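Local coordinates for amino acid adenylation domain-containing protein (Bacillus stratosphericus LAMA 585, PDB 6ULY) that probably selects a keto acid and activates it as an acyl adenylate for nonribosomal depsipeptide synthesis, at residues A168-I177 / C188-V196; M333-V341 / I412-Y421. One frame throughout, in Å; residues are numbered along the deposited sequence.

Contact 1. Residues A168-I177 / C188-V196; sequences AAPDDSVFFI and CVEHSHRSV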
ATOM      1  N   ALA A 168      18.412 -11.483 -29.603  1.00 55.22           N
ATOM      2  CA  ALA A 168      17.706 -10.526 -28.767  1.00 50.19           C
ATOM      3  C   ALA A 168      17.890  -9.113 -29.303  1.00 53.94           C
ATOM      4  O   ALA A 168      18.917  -8.782 -29.900  1.00 50.41           O
ATOM      5  CB  ALA A 168      18.199 -10.594 -27.320  1.00 51.36           C
ATOM      6  N   ALA A 169      16.872  -8.285 -29.083  1.00 45.96           N
ATOM      7  CA  ALA A 169      16.886  -6.866 -29.404  1.00 49.58           C
ATOM      8  C   ALA A 169      17.085  -6.042 -28.136  1.00 50.83           C
ATOM      9  O   ALA A 169      16.585  -6.418 -27.068  1.00 51.28           O
ATOM     10  CB  ALA A 169      15.576  -6.451 -30.077  1.00 46.76           C
ATOM     11  N   PRO A 170      17.808  -4.921 -28.214  1.00 51.20           N
ATOM     12  CA  PRO A 170      18.056  -4.120 -27.002  1.00 50.67           C
ATOM     13  C   PRO A 170      16.815  -3.816 -26.176  1.00 49.23           C
ATOM     14  O   PRO A 170      16.912  -3.716 -24.944  1.00 49.34           O
ATOM     15  CB  PRO A 170      18.678  -2.837 -27.569  1.00 48.43           C
ATOM     16  CG  PRO A 170      19.393  -3.296 -28.793  1.00 51.87           C
ATOM     17  CD  PRO A 170      18.539  -4.395 -29.381  1.00 46.83           C
ATOM     18  N   ASP A 171      15.654  -3.659 -26.802  1.00 43.73           N
ATOM     19  CA  ASP A 171      14.447  -3.300 -26.068  1.00 46.54           C
ATOM     20  C   ASP A 171      13.690  -4.510 -25.539  1.00 46.32           C
ATOM     21  O   ASP A 171      12.710  -4.333 -24.808  1.00 41.53           O
ATOM     22  CB  ASP A 171      13.521  -2.463 -26.954  1.00 46.18           C
ATOM     23  CG  ASP A 171      14.096  -1.096 -27.256  1.00 54.42           C
ATOM     24  OD1 ASP A 171      14.462  -0.382 -26.296  1.00 57.29           O
ATOM     25  OD2 ASP A 171      14.204  -0.741 -28.448  1.00 64.71           O
ATOM     26  N   ASP A 172      14.112  -5.721 -25.891  1.00 43.80           N
ATOM     27  CA  ASP A 172      13.531  -6.912 -25.288  1.00 44.28           C
ATOM     28  C   ASP A 172      13.669  -6.844 -23.774  1.00 41.30           C
ATOM     29  O   ASP A 172      14.669  -6.348 -23.245  1.00 44.67           O
ATOM     30  CB  ASP A 172      14.223  -8.170 -25.822  1.00 47.40           C
ATOM     31  CG  ASP A 172      13.922  -8.429 -27.285  1.00 46.79           C
ATOM     32  OD1 ASP A 172      13.064  -7.720 -27.853  1.00 51.55           O
ATOM     33  OD2 ASP A 172      14.542  -9.346 -27.866  1.00 55.71           O
ATOM     34  N   SER A 173      12.652  -7.334 -23.071  1.00 36.14           N
ATOM     35  CA  SER A 173      12.753  -7.474 -21.624  1.00 39.98           C
ATOM     36  C   SER A 173      13.833  -8.491 -21.273  1.00 42.76           C
ATOM     37  O   SER A 173      13.867  -9.592 -21.829  1.00 39.56           O
ATOM     38  CB  SER A 173      11.411  -7.912 -21.045  1.00 39.63           C
ATOM     39  OG  SER A 173      10.428  -6.912 -21.237  1.00 43.84           O
ATOM     40  N   VAL A 174      14.715  -8.126 -20.347  1.00 40.81           N
ATOM     41  CA  VAL A 174      15.840  -8.975 -19.979  1.00 38.89           C
ATOM     42  C   VAL A 174      15.600  -9.688 -18.652  1.00 42.96           C
ATOM     43  O   VAL A 174      16.018 -10.834 -18.487  1.00 39.59           O
ATOM     44  CB  VAL A 174      17.150  -8.155 -19.949  1.00 37.79           C
ATOM     45  CG1 VAL A 174      17.122  -7.121 -18.829  1.00 40.15           C
ATOM     46  CG2 VAL A 174      18.361  -9.085 -19.823  1.00 45.83           C
ATOM     47  N   PHE A 175      14.934  -9.037 -17.697  1.00 37.99           N
ATOM     48  CA  PHE A 175      14.507  -9.731 -16.486  1.00 38.56           C
ATOM     49  C   PHE A 175      13.464  -8.902 -15.750  1.00 44.66           C
ATOM     50  O   PHE A 175      13.347  -7.690 -15.945  1.00 40.96           O
ATOM     51  CB  PHE A 175      15.689 -10.044 -15.550  1.00 35.42           C
ATOM     52  CG  PHE A 175      16.375  -8.827 -14.985  1.00 36.70           C
ATOM     53  CD1 PHE A 175      15.855  -8.162 -13.885  1.00 41.01           C
ATOM     54  CD2 PHE A 175      17.559  -8.370 -15.532  1.00 39.51           C
ATOM     55  CE1 PHE A 175      16.490  -7.047 -13.364  1.00 35.62           C
ATOM     56  CE2 PHE A 175      18.198  -7.258 -15.016  1.00 36.77           C
ATOM     57  CZ  PHE A 175      17.662  -6.598 -13.926  1.00 35.76           C
ATOM     58  N   PHE A 176      12.697  -9.593 -14.911  1.00 39.55           N
ATOM     59  CA  PHE A 176      11.867  -8.977 -13.892  1.00 39.38           C
ATOM     60  C   PHE A 176      12.617  -8.947 -12.565  1.00 41.34           C
ATOM     61  O   PHE A 176      13.484  -9.782 -12.302  1.00 37.94           O
ATOM     62  CB  PHE A 176      10.562  -9.754 -13.703  1.00 39.61           C
ATOM     63  CG  PHE A 176       9.682  -9.780 -14.914  1.00 39.31           C
ATOM     64  CD1 PHE A 176       8.949  -8.663 -15.277  1.00 42.18           C
ATOM     65  CD2 PHE A 176       9.564 -10.929 -15.674  1.00 35.38           C
ATOM     66  CE1 PHE A 176       8.127  -8.688 -16.385  1.00 44.23           C
ATOM     67  CE2 PHE A 176       8.746 -10.962 -16.783  1.00 42.26           C
ATOM     68  CZ  PHE A 176       8.022  -9.836 -17.140  1.00 44.76           C
ATOM     69  N   ILE A 177      12.265  -7.986 -11.718  1.00 42.20           N
ATOM     70  CA  ILE A 177      12.793  -7.941 -10.359  1.00 42.01           C
ATOM     71  C   ILE A 177      11.718  -7.364  -9.451  1.00 46.53           C
ATOM     72  O   ILE A 177      11.025  -6.406  -9.809  1.00 42.88           O
ATOM     73  CB  ILE A 177      14.111  -7.139 -10.270  1.00 43.51           C
ATOM     74  CG1 ILE A 177      14.641  -7.151  -8.831  1.00 42.55           C
ATOM     75  CG2 ILE A 177      13.924  -5.717 -10.753  1.00 37.48           C
ATOM     76  CD1 ILE A 177      16.131  -6.844  -8.717  1.00 39.12           C
ATOM     77  N   CYS A 188       6.414  -5.761  -9.898  1.00 43.99           N
ATOM     78  CA  CYS A 188       7.228  -6.556 -10.805  1.00 44.18           C
ATOM     79  C   CYS A 188       7.930  -5.623 -11.788  1.00 43.61           C
ATOM     80  O   CYS A 188       7.405  -5.311 -12.859  1.00 41.90           O
ATOM     81  CB  CYS A 188       6.349  -7.561 -11.510  1.00 46.25           C
ATOM     82  SG  CYS A 188       7.183  -9.063 -11.980  1.00 54.79           S
ATOM     83  N   VAL A 189       9.132  -5.187 -11.416  1.00 41.28           N
ATOM     84  CA  VAL A 189       9.890  -4.260 -12.246  1.00 39.70           C
ATOM     85  C   VAL A 189      10.394  -5.004 -13.475  1.00 41.70           C
ATOM     86  O   VAL A 189      11.149  -5.976 -13.361  1.00 38.81           O
ATOM     87  CB  VAL A 189      11.044  -3.637 -11.448  1.00 40.35           C
ATOM     88  CG1 VAL A 189      11.901  -2.729 -12.328  1.00 41.77           C
ATOM     89  CG2 VAL A 189      10.489  -2.857 -10.249  1.00 34.59           C
ATOM     90  N   GLU A 190       9.972  -4.556 -14.655  1.00 40.13           N
ATOM     91  CA  GLU A 190      10.356  -5.177 -15.916  1.00 38.55           C
ATOM     92  C   GLU A 190      11.401  -4.307 -16.604  1.00 39.89           C
ATOM     93  O   GLU A 190      11.144  -3.136 -16.897  1.00 42.80           O
ATOM     94  CB  GLU A 190       9.137  -5.377 -16.819  1.00 41.28           C
ATOM     95  CG  GLU A 190       9.465  -6.002 -18.169  1.00 40.85           C
ATOM     96  CD  GLU A 190       8.230  -6.360 -18.975  1.00 45.12           C
ATOM     97  OE1 GLU A 190       8.317  -7.295 -19.798  1.00 45.22           O
ATOM     98  OE2 GLU A 190       7.174  -5.713 -18.789  1.00 49.00           O
ATOM     99  N   HIS A 191      12.574  -4.881 -16.864  1.00 41.50           N
ATOM    100  CA  HIS A 191      13.686  -4.157 -17.456  1.00 40.31           C
ATOM    101  C   HIS A 191      14.019  -4.720 -18.827  1.00 40.79           C
ATOM    102  O   HIS A 191      13.683  -5.859 -19.157  1.00 47.63           O
ATOM    103  CB  HIS A 191      14.930  -4.220 -16.564  1.00 41.03           C
ATOM    104  CG  HIS A 191      14.992  -3.130 -15.541  1.00 41.41           C
ATOM    105  ND1 HIS A 191      15.217  -1.813 -15.873  1.00 40.58           N
ATOM    106  CD2 HIS A 191      14.866  -3.163 -14.194  1.00 40.31           C
ATOM    107  CE1 HIS A 191      15.217  -1.078 -14.776  1.00 39.18           C
ATOM    108  NE2 HIS A 191      15.009  -1.874 -13.743  1.00 41.13           N
ATOM    109  N   SER A 192      14.697  -3.902 -19.618  1.00 37.90           N
ATOM    110  CA  SER A 192      15.182  -4.292 -20.929  1.00 42.87           C
ATOM    111  C   SER A 192      16.705  -4.320 -20.919  1.00 36.15           C
ATOM    112  O   SER A 192      17.355  -3.818 -19.997  1.00 36.45           O
ATOM    113  CB  SER A 192      14.672  -3.321 -21.999  1.00 38.56           C
ATOM    114  OG  SER A 192      15.335  -2.074 -21.878  1.00 39.01           O
ATOM    115  N   HIS A 193      17.279  -4.917 -21.965  1.00 39.86           N
ATOM    116  CA  HIS A 193      18.728  -4.861 -22.127  1.00 41.33           C
ATOM    117  C   HIS A 193      19.213  -3.417 -22.150  1.00 43.40           C
ATOM    118  O   HIS A 193      20.261  -3.092 -21.577  1.00 44.48           O
ATOM    119  CB  HIS A 193      19.155  -5.572 -23.413  1.00 39.64           C
ATOM    120  CG  HIS A 193      18.728  -7.004 -23.496  1.00 42.96           C
ATOM    121  ND1 HIS A 193      19.544  -8.050 -23.120  1.00 39.60           N
ATOM    122  CD2 HIS A 193      17.577  -7.566 -23.937  1.00 44.77           C
ATOM    123  CE1 HIS A 193      18.910  -9.192 -23.311  1.00 40.27           C
ATOM    124  NE2 HIS A 193      17.714  -8.927 -23.809  1.00 42.05           N
ATOM    125  N   ARG A 194      18.454  -2.534 -22.807  1.00 42.90           N
ATOM    126  CA  ARG A 194      18.884  -1.150 -22.984  1.00 43.57           C
ATOM    127  C   ARG A 194      18.942  -0.413 -21.652  1.00 35.28           C
ATOM    128  O   ARG A 194      19.923   0.280 -21.359  1.00 43.09           O
ATOM    129  CB  ARG A 194      17.941  -0.434 -23.953  1.00 45.67           C
ATOM    130  CG  ARG A 194      18.439   0.931 -24.405  1.00 50.29           C
ATOM    131  CD  ARG A 194      17.405   1.683 -25.232  1.00 52.54           C
ATOM    132  NE  ARG A 194      16.999   0.957 -26.433  1.00 56.06           N
ATOM    133  CZ  ARG A 194      17.699   0.917 -27.565  1.00 59.85           C
ATOM    134  NH1 ARG A 194      18.859   1.553 -27.662  1.00 64.17           N
ATOM    135  NH2 ARG A 194      17.237   0.231 -28.603  1.00 56.61           N
ATOM    136  N   SER A 195      17.896  -0.540 -20.832  1.00 39.51           N
ATOM    137  CA  SER A 195      17.871   0.192 -19.568  1.00 40.43           C
ATOM    138  C   SER A 195      18.949  -0.312 -18.619  1.00 39.32           C
ATOM    139  O   SER A 195      19.623   0.486 -17.956  1.00 40.70           O
ATOM    140  CB  SER A 195      16.488   0.091 -18.923  1.00 35.88           C
ATOM    141  OG  SER A 195      16.058  -1.253 -18.785  1.00 39.88           O
ATOM    142  N   VAL A 196      19.138  -1.629 -18.545  1.00 40.01           N
ATOM    143  CA  VAL A 196      20.181  -2.175 -17.681  1.00 38.37           C
ATOM    144  C   VAL A 196      21.556  -1.747 -18.177  1.00 35.79           C
ATOM    145  O   VAL A 196      22.362  -1.195 -17.418  1.00 36.05           O
ATOM    146  CB  VAL A 196      20.052  -3.706 -17.601  1.00 38.68           C
ATOM    147  CG1 VAL A 196      21.220  -4.298 -16.850  1.00 44.83           C
ATOM    148  CG2 VAL A 196      18.727  -4.081 -16.933  1.00 39.48           C
TER
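R194 grips D171 side-on with two nitrogens. Its NE meets OD1 at 2.9 Å and its NH2 meets OD2 at 3.2 Å. Both oxygens lie close to the guanidinium plane, yet both nitrogens approach from above the carboxylate plane. The two planes are turned 41° apart. CB of P170 covers one face of the same guanidinium, 3.5 Å from NH2. P170 and D171 are the middle residues of a type I turn, and R194 stands in the first turn of a helix. Next to it, the H193 ring takes V174 over one face. CG2 of V174 makes a CH-pi contact 3.8 Å from the ring centroid. CB of D172 sits at the ring's edge.

F176 and E190 lie side by side on one face of the antiparallel hairpin. CG of E190 is anti to the backbone N (chi1 179°), and the extended chain runs past CE1 of F176. This brings OE1 within 2.6 Å of S173 OG, which donates from above the carboxylate plane. The S173 hydroxyl is also bonded to K419 NZ. SG of C188 comes obliquely to the F176 ring. On the other face, I177 CG2 packs on V189 CB at 3.6 Å.

The contact thus mixes polar bonds with apolar packing both by the helix and on the strands. K419 may make S173 a better donor to E190 and may favour the ionised carboxylate.

Contact 2. Residues M333-V341 / I412-Y421; sequences MSEISSAVV and IKGPTTMKGY. With QA7 (5'-O-{(S)-hydroxy[(4-methyl-2-oxopentanoyl)oxy]phosphoryl}adenosine), chain C.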
ATOM      1  N   MET A 333      17.536   2.699  -7.393  1.00 35.46           N
ATOM      2  CA  MET A 333      16.307   1.945  -7.214  1.00 40.41           C
ATOM      3  C   MET A 333      16.262   0.850  -8.264  1.00 36.67           C
ATOM      4  O   MET A 333      16.839   0.985  -9.345  1.00 36.51           O
ATOM      5  CB  MET A 333      15.052   2.827  -7.342  1.00 38.11           C
ATOM      6  CG  MET A 333      15.108   4.148  -6.587  1.00 39.58           C
ATOM      7  SD  MET A 333      13.648   5.181  -6.875  1.00 41.12           S
ATOM      8  CE  MET A 333      12.359   4.129  -6.199  1.00 31.52           C
ATOM      9  N   SER A 334      15.559  -0.234  -7.943  1.00 40.85           N
ATOM     10  CA  SER A 334      15.364  -1.285  -8.931  1.00 38.46           C
ATOM     11  C   SER A 334      14.725  -0.722 -10.196  1.00 39.87           C
ATOM     12  O   SER A 334      15.062  -1.143 -11.309  1.00 38.64           O
ATOM     13  CB  SER A 334      14.510  -2.407  -8.341  1.00 34.46           C
ATOM     14  OG  SER A 334      13.180  -1.970  -8.148  1.00 55.69           O
ATOM     15  N   GLU A 335      13.818   0.252 -10.045  1.00 38.38           N
ATOM     16  CA  GLU A 335      13.115   0.819 -11.192  1.00 36.88           C
ATOM     17  C   GLU A 335      14.036   1.590 -12.128  1.00 36.65           C
ATOM     18  O   GLU A 335      13.656   1.838 -13.279  1.00 38.85           O
ATOM     19  CB  GLU A 335      11.990   1.752 -10.728  1.00 38.58           C
ATOM     20  CG  GLU A 335      10.827   1.052 -10.054  1.00 39.33           C
ATOM     21  CD  GLU A 335      11.002   0.924  -8.554  1.00 38.00           C
ATOM     22  OE1 GLU A 335      12.158   0.959  -8.074  1.00 41.10           O
ATOM     23  OE2 GLU A 335       9.980   0.791  -7.854  1.00 38.92           O
ATOM     24  N   ILE A 336      15.226   1.975 -11.668  1.00 40.77           N
ATOM     25  CA  ILE A 336      16.161   2.733 -12.494  1.00 36.59           C
ATOM     26  C   ILE A 336      17.473   1.964 -12.625  1.00 40.58           C
ATOM     27  O   ILE A 336      18.536   2.555 -12.854  1.00 37.49           O
ATOM     28  CB  ILE A 336      16.380   4.145 -11.917  1.00 38.65           C
ATOM     29  CG1 ILE A 336      16.913   4.072 -10.484  1.00 39.37           C
ATOM     30  CG2 ILE A 336      15.067   4.947 -11.935  1.00 40.24           C
ATOM     31  CD1 ILE A 336      17.099   5.423  -9.831  1.00 33.10           C
ATOM     32  N   SER A 337      17.402   0.635 -12.482  1.00 38.62           N
ATOM     33  CA  SER A 337      18.510  -0.277 -12.774  1.00 41.82           C
ATOM     34  C   SER A 337      19.681  -0.129 -11.803  1.00 39.61           C
ATOM     35  O   SER A 337      20.835  -0.337 -12.186  1.00 40.77           O
ATOM     36  CB  SER A 337      19.010  -0.097 -14.211  1.00 43.84           C
ATOM     37  OG  SER A 337      17.986  -0.387 -15.143  1.00 43.66           O
ATOM     38  N   SER A 338      19.387   0.206 -10.545  1.00 36.61           N
ATOM     39  CA  SER A 338      20.364   0.283  -9.457  1.00 41.80           C
ATOM     40  C   SER A 338      20.879   1.715  -9.322  1.00 40.42           C
ATOM     41  O   SER A 338      20.096   2.665  -9.437  1.00 38.90           O
ATOM     42  CB  SER A 338      21.507  -0.738  -9.642  1.00 36.78           C
ATOM     43  OG  SER A 338      22.571  -0.271 -10.458  1.00 41.27           O
ATOM     44  N   ALA A 339      22.169   1.890  -9.048  1.00 41.67           N
ATOM     45  CA  ALA A 339      22.661   3.199  -8.636  1.00 42.21           C
ATOM     46  C   ALA A 339      22.668   4.183  -9.799  1.00 39.11           C
ATOM     47  O   ALA A 339      22.950   3.820 -10.942  1.00 38.91           O
ATOM     48  CB  ALA A 339      24.064   3.076  -8.053  1.00 36.32           C
ATOM     49  N   VAL A 340      22.350   5.442  -9.493  1.00 42.10           N
ATOM     50  CA  VAL A 340      22.406   6.526 -10.467  1.00 39.74           C
ATOM     51  C   VAL A 340      23.200   7.718  -9.961  1.00 39.13           C
ATOM     52  O   VAL A 340      23.414   8.669 -10.716  1.00 38.66           O
ATOM     53  CB  VAL A 340      20.989   6.969 -10.889  1.00 36.55           C
ATOM     54  CG1 VAL A 340      20.277   5.832 -11.613  1.00 38.24           C
ATOM     55  CG2 VAL A 340      20.180   7.434  -9.680  1.00 36.03           C
ATOM     56  N   VAL A 341      23.651   7.697  -8.707  1.00 39.92           N
ATOM     57  CA  VAL A 341      24.530   8.722  -8.155  1.00 41.01           C
ATOM     58  C   VAL A 341      25.628   8.034  -7.356  1.00 39.27           C
ATOM     59  O   VAL A 341      25.381   7.030  -6.681  1.00 38.89           O
ATOM     60  CB  VAL A 341      23.771   9.726  -7.263  1.00 36.53           C
ATOM     61  CG1 VAL A 341      22.876  10.624  -8.101  1.00 42.32           C
ATOM     62  CG2 VAL A 341      22.960   9.001  -6.198  1.00 37.16           C
ATOM     63  N   ILE A 412      13.769  11.365 -11.363  1.00 30.88           N
ATOM     64  CA  ILE A 412      14.869  10.872 -12.180  1.00 37.07           C
ATOM     65  C   ILE A 412      14.420  10.785 -13.628  1.00 33.29           C
ATOM     66  O   ILE A 412      13.364  10.215 -13.923  1.00 40.82           O
ATOM     67  CB  ILE A 412      15.358   9.490 -11.704  1.00 35.05           C
ATOM     68  CG1 ILE A 412      15.712   9.518 -10.217  1.00 37.26           C
ATOM     69  CG2 ILE A 412      16.539   9.044 -12.533  1.00 36.16           C
ATOM     70  CD1 ILE A 412      16.860  10.432  -9.878  1.00 43.38           C
ATOM     71  N   LYS A 413      15.237  11.315 -14.528  1.00 34.22           N
ATOM     72  CA  LYS A 413      15.060  11.131 -15.960  1.00 39.46           C
ATOM     73  C   LYS A 413      16.324  10.509 -16.533  1.00 36.86           C
ATOM     74  O   LYS A 413      17.437  10.923 -16.191  1.00 38.12           O
ATOM     75  CB  LYS A 413      14.772  12.457 -16.669  1.00 42.66           C
ATOM     76  CG  LYS A 413      14.379  12.303 -18.140  1.00 52.39           C
ATOM     77  CD  LYS A 413      14.639  13.574 -18.963  1.00 46.86           C
ATOM     78  CE  LYS A 413      14.149  14.823 -18.273  1.00 48.98           C
ATOM     79  NZ  LYS A 413      14.178  16.006 -19.183  1.00 73.31           N
ATOM     80  N   GLY A 414      16.157   9.519 -17.403  1.00 30.98           N
ATOM     81  CA  GLY A 414      17.289   8.925 -18.064  1.00 35.98           C
ATOM     82  C   GLY A 414      16.955   7.653 -18.805  1.00 38.40           C
ATOM     83  O   GLY A 414      15.798   7.224 -18.884  1.00 34.69           O
ATOM     84  N   PRO A 415      17.982   7.019 -19.368  1.00 36.50           N
ATOM     85  CA  PRO A 415      17.785   5.799 -20.155  1.00 39.36           C
ATOM     86  C   PRO A 415      17.792   4.509 -19.352  1.00 38.48           C
ATOM     87  O   PRO A 415      17.686   3.437 -19.956  1.00 40.02           O
ATOM     88  CB  PRO A 415      18.984   5.839 -21.106  1.00 37.67           C
ATOM     89  CG  PRO A 415      20.070   6.463 -20.276  1.00 36.44           C
ATOM     90  CD  PRO A 415      19.391   7.459 -19.375  1.00 39.87           C
ATOM     91  N   THR A 416      17.923   4.579 -18.028  1.00 38.70           N
ATOM     92  CA  THR A 416      18.013   3.391 -17.190  1.00 35.56           C
ATOM     93  C   THR A 416      16.672   2.987 -16.596  1.00 41.28           C
ATOM     94  O   THR A 416      16.613   2.016 -15.835  1.00 36.74           O
ATOM     95  CB  THR A 416      19.017   3.619 -16.054  1.00 37.56           C
ATOM     96  OG1 THR A 416      18.451   4.507 -15.084  1.00 39.23           O
ATOM     97  CG2 THR A 416      20.309   4.219 -16.576  1.00 38.22           C
ATOM     98  N   THR A 417      15.602   3.705 -16.923  1.00 40.98           N
ATOM     99  CA  THR A 417      14.313   3.461 -16.293  1.00 36.29           C
ATOM    100  C   THR A 417      13.689   2.173 -16.820  1.00 38.31           C
ATOM    101  O   THR A 417      13.802   1.843 -18.003  1.00 39.96           O
ATOM    102  CB  THR A 417      13.376   4.646 -16.539  1.00 43.81           C
ATOM    103  OG1 THR A 417      13.922   5.824 -15.928  1.00 45.38           O
ATOM    104  CG2 THR A 417      12.006   4.382 -15.953  1.00 38.00           C
ATOM    105  N   MET A 418      13.033   1.445 -15.921  1.00 38.09           N
ATOM    106  CA  MET A 418      12.327   0.224 -16.280  1.00 38.57           C
ATOM    107  C   MET A 418      11.288   0.489 -17.367  1.00 44.46           C
ATOM    108  O   MET A 418      10.856   1.622 -17.593  1.00 39.68           O
ATOM    109  CB  MET A 418      11.618  -0.349 -15.052  1.00 40.23           C
ATOM    110  CG  MET A 418      10.637   0.633 -14.425  1.00 41.11           C
ATOM    111  SD  MET A 418       9.491  -0.113 -13.250  1.00 37.59           S
ATOM    112  CE  MET A 418       8.523   1.317 -12.792  1.00 48.26           C
ATOM    113  N   LYS A 419      10.864  -0.591 -18.031  1.00 42.56           N
ATOM    114  CA  LYS A 419       9.681  -0.503 -18.877  1.00 40.45           C
ATOM    115  C   LYS A 419       8.445  -0.165 -18.055  1.00 43.72           C
ATOM    116  O   LYS A 419       7.510   0.464 -18.564  1.00 45.33           O
ATOM    117  CB  LYS A 419       9.444  -1.817 -19.623  1.00 42.23           C
ATOM    118  CG  LYS A 419      10.503  -2.197 -20.633  1.00 43.47           C
ATOM    119  CD  LYS A 419      10.002  -3.352 -21.486  1.00 44.88           C
ATOM    120  CE  LYS A 419      11.071  -3.871 -22.424  1.00 41.49           C
ATOM    121  NZ  LYS A 419      10.555  -4.970 -23.287  1.00 46.16           N
ATOM    122  N   GLY A 420       8.419  -0.584 -16.793  1.00 45.35           N
ATOM    123  CA  GLY A 420       7.280  -0.360 -15.928  1.00 39.55           C
ATOM    124  C   GLY A 420       6.980  -1.573 -15.073  1.00 45.11           C
ATOM    125  O   GLY A 420       7.574  -2.642 -15.265  1.00 44.85           O
ATOM    126  N   TYR A 421       6.082  -1.409 -14.108  1.00 33.93           N
ATOM    127  CA  TYR A 421       5.616  -2.540 -13.323  1.00 38.41           C
ATOM    128  C   TYR A 421       4.740  -3.439 -14.186  1.00 43.24           C
ATOM    129  O   TYR A 421       3.870  -2.968 -14.924  1.00 40.58           O
ATOM    130  CB  TYR A 421       4.831  -2.062 -12.104  1.00 36.44           C
ATOM    131  CG  TYR A 421       5.588  -1.116 -11.204  1.00 38.78           C
ATOM    132  CD1 TYR A 421       6.748  -1.521 -10.552  1.00 40.08           C
ATOM    133  CD2 TYR A 421       5.132   0.179 -10.991  1.00 42.08           C
ATOM    134  CE1 TYR A 421       7.437  -0.660  -9.725  1.00 38.49           C
ATOM    135  CE2 TYR A 421       5.814   1.046 -10.163  1.00 41.51           C
ATOM    136  CZ  TYR A 421       6.965   0.623  -9.534  1.00 43.20           C
ATOM    137  OH  TYR A 421       7.642   1.489  -8.711  1.00 42.69           O
TER
HETATM  138  C01 QA7 C 701      22.921   1.864  -4.719  1.00 44.33           C
HETATM  139  C02 QA7 C 701      22.075   0.647  -4.718  1.00 40.95           C
HETATM  140  C03 QA7 C 701      22.255  -0.112  -6.004  1.00 43.30           C
HETATM  141  C04 QA7 C 701      20.702   1.126  -4.372  1.00 43.01           C
HETATM  142  C05 QA7 C 701      19.542   0.516  -5.093  1.00 44.10           C
HETATM  143  C06 QA7 C 701      18.398  -0.029  -4.303  1.00 42.01           C
HETATM  144  C10 QA7 C 701      15.451   1.626  -3.506  1.00 43.28           C
HETATM  145  C11 QA7 C 701      15.176   2.456  -2.444  1.00 47.53           C
HETATM  146  C12 QA7 C 701      15.255   3.967  -2.919  1.00 49.13           C
HETATM  147  C13 QA7 C 701      15.571   4.581  -1.909  1.00 49.35           C
HETATM  148  C14 QA7 C 701      16.435   3.548  -0.960  1.00 50.13           C
HETATM  149  C16 QA7 C 701      18.641   3.447  -1.849  1.00 47.33           C
HETATM  150  C18 QA7 C 701      19.668   4.886  -0.659  1.00 44.48           C
HETATM  151  C19 QA7 C 701      20.542   5.757  -0.015  1.00 39.75           C
HETATM  152  C21 QA7 C 701      18.884   6.462   1.303  1.00 45.70           C
HETATM  153  C23 QA7 C 701      18.403   4.859  -0.252  1.00 44.86           C
HETATM  154  N15 QA7 C 701      17.786   3.940  -1.006  1.00 45.42           N
HETATM  155  N17 QA7 C 701      19.796   4.012  -1.654  1.00 46.52           N
HETATM  156  N20 QA7 C 701      20.113   6.515   0.934  1.00 47.49           N
HETATM  157  N22 QA7 C 701      18.036   5.672   0.750  1.00 47.65           N
HETATM  158  N24 QA7 C 701      21.877   5.814  -0.429  1.00 43.04           N
HETATM  159  O07 QA7 C 701      17.267  -0.479  -4.886  1.00 48.97           O
HETATM  160  O09 QA7 C 701      15.361   0.293  -3.166  1.00 48.93           O
HETATM  161  O25 QA7 C 701      16.264   2.393  -1.420  1.00 45.76           O
HETATM  162  O26 QA7 C 701      14.486   4.974  -1.047  1.00 51.27           O
HETATM  163  O27 QA7 C 701      14.032   4.531  -3.589  1.00 49.27           O
HETATM  164  O28 QA7 C 701      15.945  -2.098  -3.715  1.00 59.20           O
HETATM  165  O29 QA7 C 701      14.905  -0.819  -5.222  1.00 42.14           O
HETATM  166  O30 QA7 C 701      18.496  -0.058  -3.181  1.00 45.83           O
HETATM  167  O31 QA7 C 701      19.524   0.513  -6.227  1.00 46.39           O
HETATM  168  P08 QA7 C 701      15.864  -0.773  -4.205  1.00 53.97           P
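This is a buried contact between the short 3-10 connection after strand 327-333 and the loop that follows strand 408-413. It sits beside the adenylate site. The connection is a tight turn into strand 338-342. The 412-421 segment runs along it, with T417 nearest I336 and M418 nearest E335. E335 carries much of the contact. Its chain bends at chi2 (90°), which turns OE2 to the hydroxyl of Y421. Y421 OH donates to OE2 at 2.6 Å, on the anti side of the carboxylate. The oxygen lies at the ring edge, and the carboxylate and ring planes are nearly perpendicular, at 78°. S334 OG donates to OE1 from above the carboxylate plane, so both oxygens are held. CE of M418 lies 3.6 Å above the centre of the Y421 ring and also touches CG of E335. M418 and E335 run side by side, pointing the same way.

Backbone carbonyls of the turn take two more bonds. M418 N donates to E335 O at 2.7 Å. T416 OG1 reaches I336 O at 3.0 Å from above the carbonyl plane. Within the turn, M333 O accepts from I336 N and S338 N, which come from opposite faces of its plane. S337 and S338 form a G1 bulge opposite M333.

The turn faces QA7. S334 N donates to phosphate oxygen O29 at 2.9 Å, and A339 CB lies 3.7 Å from the methyl C01 of the keto acyl tail. A phosphate-binding serine followed by a glutamate in this turn is consistent with a signature motif of adenylate-forming enzymes.

From the N terminus, contact 1 comes first. It closes a short ten-residue loop between 168-177 and 188-196, which probably holds the Ser/Thr/Gly-rich phosphate-binding loop of this family. Contact 2 opens later and closes a longer loop of 70 residues between 333-341 and 412-421. The two are in series, so they neither nest nor cross. The centres of contact 1 and contact 2 are about 11 Å apart. H191 NE2 probably bonds S334 O, and E190 O probably accepts from K419 N. The weakly bonded strand about 420-421 thereby lies beside strand 188-192. The contacts tie the hairpin's sheet to that of strands 327-333 and 338-342, which border the adenylate, and to the antiparallel sheet holding strand 408-413.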